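Local structure of putative pyridoxal phosphate-dependent transferase (Clostridium difficile, 4DQ6) at residues Ser23-Lys28 and Asn32-Met37; Glu300-Phe305 and Ser377-Ala382; Ile307-Glu312 and Arg385-Ile390; Asn358-Gly363 and Tyr367-Leu372. The protein is a putative transferase of the class I and II aminotransferase family that binds pyridoxal-5'-phosphate. All coordinates share one frame; numbering follows the deposited sequence. Where two conformers were deposited one is given.

Contact 1: residues Ser23-Lys28 and Asn32-Met37; sequences SEMEKK and NDLLPM
The flat carboxamide of Asn32 meets the chain around Ser23 and Met25 with both of its polar ends. ND2 donates to Ser23 O at 3.1 Å, a bond tilted 24° from the amide plane; seen from Ser23, the donor stands well above the carbonyl plane. At the other end OD1 gathers two weak bonds, from Met25 N at 2.8 Å and from Glu26 N at 3.3 Å, neither of them straight. OD1 also presses on Met25 CB, 3.2 Å away. To reach these groups the side chain adopts a nearly eclipsed first torsion (chi1 -125°), a strain that the three bonds may repay. One amide thus ties together the carbonyl before Glu24, where the chain leaves helix 20-23, and the N-H groups that open helix 25-29.

Beside this polar patch the Met25 side chain runs toward residues 34-36. Its sulfur SD lies 3.8 Å from Leu34 CB and equally far from Pro36 CB, and a bend at chi3 (-70°) brings methyl CE within 3.6 Å of Leu34 O. Ala353 and Trp38 also touch this thioether.

Between Asn32 and Leu34 the chain makes an inverse gamma turn centred on Asp33. It then enters strand 35-36, whose parallel pairing with strand 352-353 is consistent with the fold type I architecture of class I and II aminotransferases, in which the N-terminal segment joins the C-terminal small domain.

Contact 2: residues Glu300-Phe305 and Ser377-Ala382; sequences ESNIDF and SMLEEA
Asn302, whose carboxamide lies under a methyl group of Leu379, is gripped at both polar ends: ND2 donates to the carbonyls of Leu372 and Cys374, while OD1 accepts from NE of Arg376. These three bonds fix the rotation of a buried amide and turn one of its faces to helix 376-390. Leu379 CD2 sits squarely over that face, 3.5 Å from Asn302 CG and about equally distant from the oxygen and the nitrogen. The same methyl reaches the backbone, lying 3.5 Å from Asn302 O and 3.6 Å from Asn302 CB, so an apolar branch fits closely against a polar group whose bonding needs are met elsewhere.

Leu379 extends across the gap with CG anti to the backbone N (chi1 177°). Phe305, one turn after Asn302, takes a similar torsion and slides past Leu379 in the opposite direction; its CD2 edge comes within 4.1 Å of Leu379 CD2, which lies near the ring plane. Farther out, Phe305 CZ meets Glu380 CB at 4.2 Å, an oblique approach at the solvent side.

The helix axes are 10.9 Å apart at closest approach, a gap that Leu379 and Phe305 span. The two run in nearly the same direction, with a crossing angle of -22°. Helix 289-313 is thereby laid alongside helix 376-390, whose other flank receives Leu35 of strand 35-36 on Glu381 and Ala382.

Contact 3: residues Ile307-Glu312 and Arg385-Ile390; sequences IKYINE and RIKNAI
Tyr309 and Lys387 both lie on regular helical backbone, with CA atoms 9.9 Å apart, so the helices are bridged here by the far ends of two long side chains. Each side chain leaves its helix with CG anti to the backbone N, at chi1 -168° for the tyrosine and -177° for the lysine. Lys387 then bends at chi3, which carries its ammonium group across the end of the phenol, and the two side chains meet at about a right angle. NZ donates a hydrogen bond to Tyr309 OH at 3.1 Å. It approaches OH from well above the plane of the ring, and the CE-NZ bond lies across the line to the oxygen, so that Lys387 CE is also 3.4 Å from Tyr309 OH. The hydroxyl is the part of the tyrosine that Lys387 touches most closely.

Within the segment 307-312 a second lysine is bound differently: Lys308 NZ forms a salt bridge with Glu312 OE2 at 2.6 Å, one helical turn on, meeting the carboxylate on its syn side and 23° out of its plane. The body of the tyrosine packs on Leu383 and Ile384, while the stem of Lys387 touches Met314.

A single bond between partly exposed groups, burying little surface, is probably a modest link. An ammonium group this close would be expected to polarise the phenol and make its hydroxyl slightly more acidic.

Contact 4: residues Asn358-Gly363 and Tyr367-Leu372; sequences NSFGIG and YQRINL
Phe360 and Arg369 meet inside a beta-hairpin whose connecting loop holds residues 358-363 and joins strand 355-356 to the antiparallel strand 367-371 of the C-terminal sheet. Phe360 CZ lies over one face of the Arg369 guanidinium, 3.9 Å from Arg369 CZ. The planes are inclined by 48°, and Arg369 NH1 comes to the rim of the ring, near its plane and 3.6 Å from Phe360 CE1. The ring therefore touches the guanidinium with its edge and offers no face for a cation-pi stack. Arg369 CD packs on Phe360 CZ at 3.8 Å, and the bend at chi3 (68°) beyond it turns the guanidinium back to the edge of the ring.

The guanidinium is held in this attitude from outside: NH1 bonds to Asn175 OD1 and NH2 to the carbonyl of Trp38. Asn175 lines the pyridoxal-5'-phosphate pocket, and the arginine side chain lies about 5 Å from the bound ligand, so Phe360 packs on an arginine beside that site and lies one layer farther out.

The ring has its own neighbour in Ser359, whose OG stands 3.4 Å above one face, offset toward the rim, and is hydrogen-bonded to Gln356 O. Behind it the loop turns sharply: Gly361 N bonds to Asn358 O at 3.1 Å, and Gly361 has a positive phi (91°), a conformation suited to glycine. Where the loop returns to the strand, Tyr367, stacked on Trp329, brings its CD1 to 3.8 Å from Gly363 O.

Overall arrangement
Contact 1 comes first along the chain; contacts 2 and 3 then pair successive parts of helices 289-313 and 376-390, their centres about 11 Å apart, and contact 4 falls between the two helices in sequence. Strand 367-371 of contact 4 leads into helix 376-390, and the two pack through Leu372 on Leu379 and Ile370 on Ile386. Contact 1, about 17 Å between centres from contact 4, joins it where Met37 O probably accepts a hydrogen bond from Asn371 N, and Leu35 and Met37 rest on helix 376-390. The N-terminal segment thus packs against C-terminal strands and helix, consistent with the small domain of fold type I enzymes; contact 4 lies beside pyridoxal-5'-phosphate, contact 3 at the surface.

Contact 1: residues Ser23-Lys28 and Asn32-Met37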
loop_
_atom_site.group_PDB
_atom_site.type_symbol
_atom_site.label_atom_id
_atom_site.label_comp_id
_atom_site.label_asym_id
_atom_site.label_seq_id
_atom_site.Cartn_x
_atom_site.Cartn_y
_atom_site.Cartn_z
ATOM N N SER A 23 6.287 15.914 12.878
ATOM C CA SER A 23 5.048 16.640 12.589
ATOM C C SER A 23 3.781 16.159 13.290
ATOM O O SER A 23 2.799 16.880 13.318
ATOM C CB SER A 23 4.784 16.590 11.083
ATOM O OG SER A 23 5.833 17.293 10.450
ATOM N N GLU A 24 3.787 14.949 13.822
ATOM C CA GLU A 24 2.617 14.373 14.500
ATOM C C GLU A 24 2.723 14.290 16.029
ATOM O O GLU A 24 1.950 13.591 16.694
ATOM C CB GLU A 24 2.314 12.961 13.944
ATOM C CG GLU A 24 1.698 13.053 12.589
ATOM C CD GLU A 24 1.314 11.713 11.931
ATOM O OE1 GLU A 24 1.162 10.672 12.618
ATOM O OE2 GLU A 24 1.143 11.733 10.699
ATOM N N MET A 25 3.625 15.048 16.631
ATOM C CA MET A 25 3.674 15.005 18.080
ATOM C C MET A 25 2.479 15.676 18.761
ATOM O O MET A 25 2.148 15.295 19.881
ATOM C CB MET A 25 4.991 15.598 18.589
ATOM C CG MET A 25 6.161 14.683 18.326
ATOM S SD MET A 25 7.736 15.397 18.709
ATOM C CE MET A 25 7.869 16.628 17.414
ATOM N N GLU A 26 1.836 16.657 18.112
ATOM C CA GLU A 26 0.674 17.305 18.740
ATOM C C GLU A 26 -0.410 16.337 19.213
ATOM O O GLU A 26 -0.866 16.432 20.351
ATOM C CB GLU A 26 0.013 18.348 17.837
ATOM C CG GLU A 26 -1.001 19.195 18.615
ATOM C CD GLU A 26 -1.599 20.318 17.792
ATOM O OE1 GLU A 26 -1.654 20.168 16.547
ATOM O OE2 GLU A 26 -2.021 21.340 18.394
ATOM N N LYS A 27 -0.857 15.425 18.356
ATOM C CA LYS A 27 -1.956 14.557 18.751
ATOM C C LYS A 27 -1.535 13.634 19.867
ATOM O O LYS A 27 -2.356 13.262 20.692
ATOM C CB LYS A 27 -2.567 13.764 17.577
ATOM C CG LYS A 27 -1.559 13.133 16.635
ATOM N N LYS A 28 -0.253 13.276 19.922
ATOM C CA LYS A 28 0.191 12.281 20.885
ATOM C C LYS A 28 0.627 12.911 22.211
ATOM O O LYS A 28 0.316 12.393 23.283
ATOM C CB LYS A 28 1.328 11.445 20.289
ATOM C CG LYS A 28 1.863 10.390 21.245
ATOM N N ASN A 32 3.723 19.981 19.304
ATOM C CA ASN A 32 4.739 19.603 18.340
ATOM C C ASN A 32 6.107 20.248 18.632
ATOM O O ASN A 32 7.097 19.965 17.962
ATOM C CB ASN A 32 4.288 20.032 16.943
ATOM C CG ASN A 32 4.263 18.905 15.915
ATOM O OD1 ASN A 32 4.355 17.679 16.203
ATOM N ND2 ASN A 32 4.060 19.326 14.663
ATOM N N ASP A 33 6.163 21.134 19.621
ATOM C CA ASP A 33 7.379 21.815 20.003
ATOM C C ASP A 33 8.228 20.975 20.965
ATOM O O ASP A 33 8.472 21.367 22.126
ATOM C CB ASP A 33 7.024 23.138 20.659
ATOM C CG ASP A 33 8.197 24.041 20.733
ATOM O OD1 ASP A 33 9.027 23.918 19.807
ATOM O OD2 ASP A 33 8.291 24.853 21.686
ATOM N N LEU A 34 8.631 19.801 20.485
ATOM C CA LEU A 34 9.426 18.845 21.223
ATOM C C LEU A 34 10.578 18.320 20.359
ATOM O O LEU A 34 10.483 18.304 19.164
ATOM C CB LEU A 34 8.547 17.669 21.645
ATOM C CG LEU A 34 7.327 18.045 22.459
ATOM C CD1 LEU A 34 6.497 16.773 22.550
ATOM C CD2 LEU A 34 7.717 18.564 23.821
ATOM N N LEU A 35 11.649 17.856 21.002
ATOM C CA LEU A 35 12.746 17.173 20.321
ATOM C C LEU A 35 12.285 15.705 20.173
ATOM O O LEU A 35 12.078 15.047 21.170
ATOM C CB LEU A 35 14.035 17.228 21.151
ATOM C CG LEU A 35 15.356 16.693 20.544
ATOM C CD1 LEU A 35 16.577 17.369 21.166
ATOM C CD2 LEU A 35 15.500 15.202 20.741
ATOM N N PRO A 36 12.167 15.210 18.943
ATOM C CA PRO A 36 11.556 13.875 18.770
ATOM C C PRO A 36 12.562 12.732 18.861
ATOM O O PRO A 36 13.530 12.669 18.107
ATOM C CB PRO A 36 10.963 13.973 17.357
ATOM C CG PRO A 36 11.903 14.875 16.668
ATOM C CD PRO A 36 12.315 15.912 17.658
ATOM N N MET A 37 12.301 11.782 19.750
ATOM C CA MET A 37 13.123 10.594 19.873
ATOM C C MET A 37 12.236 9.369 20.009
ATOM O O MET A 37 12.584 8.413 20.754
ATOM C CB MET A 37 14.013 10.694 21.122
ATOM C CG MET A 37 14.892 11.932 21.186
ATOM S SD MET A 37 16.243 11.986 19.995
ATOM C CE MET A 37 17.433 10.837 20.726
#

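Contact 2: residues Glu300-Phe305 and Ser377-Ala382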
loop_
_atom_site.group_PDB
_atom_site.type_symbol
_atom_site.label_atom_id
_atom_site.label_comp_id
_atom_site.label_asym_id
_atom_site.label_seq_id
_atom_site.Cartn_x
_atom_site.Cartn_y
_atom_site.Cartn_z
ATOM N N GLU A 300 26.386 1.983 17.500
ATOM C CA GLU A 300 26.945 1.426 18.709
ATOM C C GLU A 300 27.700 2.472 19.511
ATOM O O GLU A 300 27.649 2.506 20.751
ATOM C CB GLU A 300 27.801 0.205 18.432
ATOM C CG GLU A 300 28.150 -0.536 19.734
ATOM C CD GLU A 300 28.290 -2.066 19.608
ATOM O OE1 GLU A 300 28.152 -2.621 18.486
ATOM O OE2 GLU A 300 28.545 -2.708 20.683
ATOM N N SER A 301 28.362 3.379 18.820
ATOM C CA SER A 301 28.985 4.484 19.531
ATOM C C SER A 301 27.980 5.393 20.228
ATOM O O SER A 301 28.134 5.761 21.392
ATOM C CB SER A 301 29.815 5.251 18.532
ATOM O OG SER A 301 30.560 6.284 19.170
ATOM N N ASN A 302 26.898 5.753 19.537
ATOM C CA ASN A 302 25.763 6.484 20.174
ATOM C C ASN A 302 25.265 5.772 21.435
ATOM O O ASN A 302 24.976 6.411 22.412
ATOM C CB ASN A 302 24.571 6.700 19.228
ATOM C CG ASN A 302 24.644 8.015 18.422
ATOM O OD1 ASN A 302 25.689 8.762 18.418
ATOM N ND2 ASN A 302 23.593 8.253 17.630
ATOM N N ILE A 303 25.073 4.441 21.329
ATOM C CA ILE A 303 24.550 3.653 22.447
ATOM C C ILE A 303 25.501 3.709 23.642
ATOM O O ILE A 303 25.095 4.014 24.758
ATOM C CB ILE A 303 24.264 2.233 21.978
ATOM C CG1 ILE A 303 23.005 2.198 21.135
ATOM C CG2 ILE A 303 24.151 1.328 23.194
ATOM C CD1 ILE A 303 22.832 0.938 20.298
ATOM N N ASP A 304 26.771 3.498 23.372
ATOM C CA ASP A 304 27.796 3.558 24.415
ATOM C C ASP A 304 27.868 4.973 25.049
ATOM O O ASP A 304 27.918 5.111 26.258
ATOM C CB ASP A 304 29.130 3.106 23.830
ATOM C CG ASP A 304 29.216 1.632 23.597
ATOM O OD1 ASP A 304 28.390 0.862 24.161
ATOM O OD2 ASP A 304 30.109 1.252 22.839
ATOM N N PHE A 305 27.766 6.006 24.214
ATOM C CA PHE A 305 27.759 7.398 24.688
ATOM C C PHE A 305 26.562 7.657 25.596
ATOM O O PHE A 305 26.703 8.230 26.687
ATOM C CB PHE A 305 27.798 8.376 23.509
ATOM C CG PHE A 305 27.459 9.774 23.896
ATOM C CD1 PHE A 305 28.446 10.597 24.415
ATOM C CD2 PHE A 305 26.153 10.257 23.821
ATOM C CE1 PHE A 305 28.148 11.894 24.799
ATOM C CE2 PHE A 305 25.854 11.550 24.198
ATOM C CZ PHE A 305 26.848 12.355 24.715
ATOM N N SER A 377 25.016 14.949 17.946
ATOM C CA SER A 377 24.618 16.250 18.458
ATOM C C SER A 377 23.158 16.243 18.970
ATOM O O SER A 377 22.864 16.859 19.980
ATOM C CB SER A 377 24.871 17.339 17.393
ATOM O OG SER A 377 26.231 17.659 17.319
ATOM N N MET A 378 22.260 15.612 18.204
ATOM C CA MET A 378 20.842 15.561 18.551
ATOM C C MET A 378 20.615 14.645 19.763
ATOM O O MET A 378 19.846 14.943 20.654
ATOM C CB MET A 378 20.043 15.029 17.366
ATOM C CG MET A 378 18.586 14.801 17.651
ATOM S SD MET A 378 17.669 14.544 16.115
ATOM C CE MET A 378 16.116 13.912 16.799
ATOM N N LEU A 379 21.343 13.548 19.793
ATOM C CA LEU A 379 21.307 12.631 20.935
ATOM C C LEU A 379 21.758 13.304 22.222
ATOM O O LEU A 379 21.105 13.232 23.260
ATOM C CB LEU A 379 22.155 11.396 20.639
ATOM C CG LEU A 379 22.269 10.383 21.788
ATOM C CD1 LEU A 379 20.924 9.886 22.416
ATOM C CD2 LEU A 379 23.103 9.169 21.352
ATOM N N GLU A 380 22.866 14.032 22.136
ATOM C CA GLU A 380 23.336 14.837 23.301
ATOM C C GLU A 380 22.253 15.798 23.790
ATOM O O GLU A 380 21.978 15.920 24.976
ATOM C CB GLU A 380 24.674 15.575 23.085
ATOM C CG GLU A 380 24.808 16.659 24.170
ATOM C CD GLU A 380 26.068 17.500 24.129
ATOM O OE1 GLU A 380 26.309 18.261 23.165
ATOM O OE2 GLU A 380 26.783 17.433 25.145
ATOM N N GLU A 381 21.645 16.530 22.860
ATOM C CA GLU A 381 20.599 17.445 23.213
ATOM C C GLU A 381 19.436 16.746 23.875
ATOM O O GLU A 381 18.870 17.259 24.828
ATOM C CB GLU A 381 20.169 18.265 21.956
ATOM C CG GLU A 381 19.394 19.506 22.230
ATOM C CD GLU A 381 18.753 20.037 20.970
ATOM O OE1 GLU A 381 19.501 20.197 19.973
ATOM O OE2 GLU A 381 17.522 20.292 20.967
ATOM N N ALA A 382 19.108 15.576 23.367
ATOM C CA ALA A 382 18.004 14.818 23.956
ATOM C C ALA A 382 18.312 14.393 25.385
ATOM O O ALA A 382 17.502 14.560 26.258
ATOM C CB ALA A 382 17.692 13.600 23.125
#

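Contact 3: residues Ile307-Glu312 and Arg385-Ile390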
loop_
_atom_site.group_PDB
_atom_site.type_symbol
_atom_site.label_atom_id
_atom_site.label_comp_id
_atom_site.label_asym_id
_atom_site.label_seq_id
_atom_site.Cartn_x
_atom_site.Cartn_y
_atom_site.Cartn_z
ATOM N N ILE A 307 24.639 5.492 27.289
ATOM C CA ILE A 307 24.686 4.739 28.531
ATOM C C ILE A 307 25.689 5.354 29.487
ATOM O O ILE A 307 25.399 5.511 30.652
ATOM C CB ILE A 307 24.981 3.257 28.257
ATOM C CG1 ILE A 307 23.790 2.631 27.580
ATOM C CG2 ILE A 307 25.304 2.497 29.533
ATOM C CD1 ILE A 307 24.057 1.262 27.027
ATOM N N LYS A 308 26.855 5.761 28.985
ATOM C CA LYS A 308 27.843 6.456 29.827
ATOM C C LYS A 308 27.257 7.770 30.383
ATOM O O LYS A 308 27.353 8.052 31.588
ATOM C CB LYS A 308 29.112 6.688 29.022
ATOM C CG LYS A 308 30.226 7.447 29.748
ATOM C CD LYS A 308 31.476 7.583 28.887
ATOM C CE LYS A 308 32.273 8.825 29.272
ATOM N NZ LYS A 308 32.836 8.653 30.639
ATOM N N TYR A 309 26.584 8.540 29.520
ATOM C CA TYR A 309 25.972 9.785 29.936
ATOM C C TYR A 309 24.926 9.572 31.014
ATOM O O TYR A 309 24.943 10.239 32.033
ATOM C CB TYR A 309 25.346 10.525 28.758
ATOM C CG TYR A 309 24.968 11.919 29.070
ATOM C CD1 TYR A 309 23.777 12.246 29.699
ATOM C CD2 TYR A 309 25.825 12.961 28.701
ATOM C CE1 TYR A 309 23.452 13.590 29.993
ATOM C CE2 TYR A 309 25.510 14.269 29.006
ATOM C CZ TYR A 309 24.317 14.573 29.611
ATOM O OH TYR A 309 24.006 15.868 29.930
ATOM N N ILE A 310 24.057 8.568 30.825
ATOM C CA ILE A 310 22.996 8.286 31.808
ATOM C C ILE A 310 23.618 7.835 33.141
ATOM O O ILE A 310 23.224 8.318 34.219
ATOM C CB ILE A 310 21.988 7.190 31.323
ATOM C CG1 ILE A 310 21.120 7.701 30.158
ATOM C CG2 ILE A 310 21.085 6.716 32.459
ATOM C CD1 ILE A 310 20.508 6.595 29.315
ATOM N N ASN A 311 24.605 6.954 33.078
ATOM C CA ASN A 311 25.214 6.427 34.296
ATOM C C ASN A 311 25.977 7.481 35.075
ATOM O O ASN A 311 26.001 7.477 36.302
ATOM C CB ASN A 311 26.120 5.223 33.968
ATOM C CG ASN A 311 25.348 3.974 33.534
ATOM O OD1 ASN A 311 24.133 3.807 33.770
ATOM N ND2 ASN A 311 26.057 3.081 32.896
ATOM N N GLU A 312 26.580 8.417 34.371
ATOM C CA GLU A 312 27.304 9.530 34.991
ATOM C C GLU A 312 26.385 10.672 35.459
ATOM O O GLU A 312 26.568 11.250 36.566
ATOM C CB GLU A 312 28.406 10.002 34.022
ATOM C CG GLU A 312 29.465 8.918 33.899
ATOM C CD GLU A 312 30.664 9.264 33.033
ATOM O OE1 GLU A 312 30.734 10.394 32.469
ATOM O OE2 GLU A 312 31.529 8.342 32.922
ATOM N N ARG A 385 18.001 17.347 27.738
ATOM C CA ARG A 385 16.571 17.598 27.998
ATOM C C ARG A 385 15.960 16.631 29.018
ATOM O O ARG A 385 15.205 17.038 29.913
ATOM C CB ARG A 385 15.757 17.626 26.684
ATOM C CG ARG A 385 16.095 18.840 25.808
ATOM C CD ARG A 385 15.160 18.970 24.584
ATOM N NE ARG A 385 15.559 20.143 23.805
ATOM C CZ ARG A 385 14.738 20.927 23.122
ATOM N NH1 ARG A 385 13.436 20.664 23.015
ATOM N NH2 ARG A 385 15.252 21.994 22.506
ATOM N N ILE A 386 16.350 15.370 28.933
ATOM C CA ILE A 386 15.841 14.370 29.842
ATOM C C ILE A 386 16.377 14.703 31.232
ATOM O O ILE A 386 15.631 14.720 32.201
ATOM C CB ILE A 386 16.259 12.957 29.400
ATOM C CG1 ILE A 386 15.528 12.581 28.108
ATOM C CG2 ILE A 386 15.942 11.949 30.486
ATOM C CD1 ILE A 386 16.102 11.426 27.277
ATOM N N LYS A 387 17.653 15.043 31.326
ATOM C CA LYS A 387 18.251 15.427 32.634
ATOM C C LYS A 387 17.526 16.669 33.218
ATOM O O LYS A 387 17.187 16.706 34.406
ATOM C CB LYS A 387 19.752 15.657 32.459
ATOM C CG LYS A 387 20.522 15.985 33.739
ATOM C CD LYS A 387 22.009 16.029 33.458
ATOM C CE LYS A 387 22.499 17.238 32.673
ATOM N NZ LYS A 387 24.010 17.306 32.654
ATOM N N ASN A 388 17.191 17.636 32.368
ATOM C CA ASN A 388 16.407 18.780 32.842
ATOM C C ASN A 388 15.023 18.346 33.347
ATOM O O ASN A 388 14.561 18.803 34.388
ATOM C CB ASN A 388 16.223 19.812 31.741
ATOM C CG ASN A 388 15.538 21.080 32.254
ATOM O OD1 ASN A 388 15.933 21.616 33.286
ATOM N ND2 ASN A 388 14.490 21.514 31.579
ATOM N N ALA A 389 14.343 17.491 32.595
ATOM C CA ALA A 389 13.037 17.015 32.983
ATOM C C ALA A 389 13.013 16.400 34.376
ATOM O O ALA A 389 12.048 16.598 35.113
ATOM C CB ALA A 389 12.511 16.000 31.966
ATOM N N ILE A 390 14.054 15.629 34.729
ATOM C CA ILE A 390 13.983 14.801 35.938
ATOM C C ILE A 390 14.668 15.456 37.132
ATOM O O ILE A 390 14.702 14.872 38.222
ATOM C CB ILE A 390 14.514 13.372 35.685
ATOM C CG1 ILE A 390 16.042 13.365 35.539
ATOM C CG2 ILE A 390 13.826 12.790 34.468
ATOM C CD1 ILE A 390 16.605 11.959 35.379
#

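Contact 4: residues Asn358-Gly363 and Tyr367-Leu372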
loop_
_atom_site.group_PDB
_atom_site.type_symbol
_atom_site.label_atom_id
_atom_site.label_comp_id
_atom_site.label_asym_id
_atom_site.label_seq_id
_atom_site.Cartn_x
_atom_site.Cartn_y
_atom_site.Cartn_z
ATOM N N ASN A 358 4.503 2.288 29.038
ATOM C CA ASN A 358 3.282 1.556 29.222
ATOM C C ASN A 358 2.538 1.262 27.916
ATOM O O ASN A 358 1.721 0.333 27.850
ATOM C CB ASN A 358 2.384 2.173 30.298
ATOM C CG ASN A 358 1.730 3.443 29.863
ATOM O OD1 ASN A 358 2.069 4.036 28.827
ATOM N ND2 ASN A 358 0.774 3.903 30.674
ATOM N N SER A 359 2.856 1.995 26.840
ATOM C CA SER A 359 2.258 1.710 25.549
ATOM C C SER A 359 2.630 0.327 24.990
ATOM O O SER A 359 1.953 -0.201 24.117
ATOM C CB SER A 359 2.640 2.802 24.570
ATOM O OG SER A 359 4.008 2.673 24.097
ATOM N N PHE A 360 3.712 -0.265 25.520
ATOM C CA PHE A 360 4.168 -1.612 25.126
ATOM C C PHE A 360 3.543 -2.741 25.954
ATOM O O PHE A 360 3.866 -3.885 25.738
ATOM C CB PHE A 360 5.684 -1.657 25.170
ATOM C CG PHE A 360 6.352 -0.629 24.283
ATOM C CD1 PHE A 360 6.584 -0.860 22.928
ATOM C CD2 PHE A 360 6.756 0.558 24.808
ATOM C CE1 PHE A 360 7.190 0.105 22.100
ATOM C CE2 PHE A 360 7.336 1.554 24.017
ATOM C CZ PHE A 360 7.585 1.310 22.651
ATOM N N GLY A 361 2.617 -2.425 26.854
ATOM C CA GLY A 361 1.897 -3.448 27.589
ATOM C C GLY A 361 2.573 -3.819 28.893
ATOM O O GLY A 361 3.265 -2.974 29.532
ATOM N N ILE A 362 2.320 -5.053 29.304
ATOM C CA ILE A 362 2.742 -5.519 30.617
ATOM C C ILE A 362 4.245 -5.433 30.705
ATOM O O ILE A 362 4.909 -5.873 29.799
ATOM C CB ILE A 362 2.250 -6.952 30.823
ATOM C CG1 ILE A 362 0.721 -6.917 30.943
ATOM C CG2 ILE A 362 2.827 -7.580 32.086
ATOM C CD1 ILE A 362 0.054 -8.253 30.733
ATOM N N GLY A 363 4.757 -4.856 31.793
ATOM C CA GLY A 363 6.184 -4.743 31.974
ATOM C C GLY A 363 6.723 -3.435 31.450
ATOM O O GLY A 363 7.925 -3.161 31.645
ATOM N N TYR A 367 9.121 2.663 32.255
ATOM C CA TYR A 367 10.136 2.750 31.212
ATOM C C TYR A 367 9.777 3.820 30.184
ATOM O O TYR A 367 8.636 4.210 30.064
ATOM C CB TYR A 367 10.223 1.404 30.476
ATOM C CG TYR A 367 11.073 0.400 31.191
ATOM C CD1 TYR A 367 10.519 -0.450 32.123
ATOM C CD2 TYR A 367 12.428 0.247 30.879
ATOM C CE1 TYR A 367 11.311 -1.381 32.782
ATOM C CE2 TYR A 367 13.213 -0.696 31.547
ATOM C CZ TYR A 367 12.644 -1.494 32.448
ATOM O OH TYR A 367 13.480 -2.458 33.030
ATOM N N GLN A 368 10.794 4.259 29.443
ATOM C CA GLN A 368 10.633 5.027 28.211
ATOM C C GLN A 368 11.592 4.461 27.182
ATOM O O GLN A 368 12.700 4.043 27.518
ATOM C CB GLN A 368 11.005 6.514 28.406
ATOM C CG GLN A 368 10.223 7.187 29.514
ATOM C CD GLN A 368 8.828 7.642 29.089
ATOM O OE1 GLN A 368 8.673 8.126 27.955
ATOM N NE2 GLN A 368 7.845 7.587 30.017
ATOM N N ARG A 369 11.153 4.471 25.938
ATOM C CA ARG A 369 11.968 4.100 24.780
ATOM C C ARG A 369 12.482 5.301 23.978
ATOM O O ARG A 369 11.729 6.196 23.616
ATOM C CB ARG A 369 11.175 3.158 23.876
ATOM C CG ARG A 369 12.011 2.320 22.955
ATOM C CD ARG A 369 11.211 1.747 21.799
ATOM N NE ARG A 369 10.737 2.762 20.843
ATOM C CZ ARG A 369 9.953 2.496 19.826
ATOM N NH1 ARG A 369 9.486 1.237 19.621
ATOM N NH2 ARG A 369 9.604 3.458 18.989
ATOM N N ILE A 370 13.792 5.253 23.763
ATOM C CA ILE A 370 14.537 6.338 23.144
ATOM C C ILE A 370 15.181 5.866 21.826
ATOM O O ILE A 370 15.912 4.885 21.799
ATOM C CB ILE A 370 15.620 6.905 24.054
ATOM C CG1 ILE A 370 15.085 7.150 25.478
ATOM C CG2 ILE A 370 16.130 8.211 23.472
ATOM C CD1 ILE A 370 16.093 7.618 26.498
ATOM N N ASN A 371 14.873 6.598 20.754
ATOM C CA ASN A 371 15.424 6.365 19.437
ATOM C C ASN A 371 16.805 6.968 19.230
ATOM O O ASN A 371 16.914 8.188 19.227
ATOM C CB ASN A 371 14.433 6.844 18.376
ATOM C CG ASN A 371 14.881 6.582 16.958
ATOM O OD1 ASN A 371 16.067 6.370 16.669
ATOM N ND2 ASN A 371 13.944 6.745 16.031
ATOM N N LEU A 372 17.837 6.129 19.076
ATOM C CA LEU A 372 19.231 6.594 18.952
ATOM C C LEU A 372 19.758 6.676 17.557
ATOM O O LEU A 372 20.983 6.890 17.360
ATOM C CB LEU A 372 20.130 5.722 19.854
ATOM C CG LEU A 372 20.425 6.315 21.238
ATOM C CD1 LEU A 372 19.139 6.676 21.983
ATOM C CD2 LEU A 372 21.336 5.372 22.042
#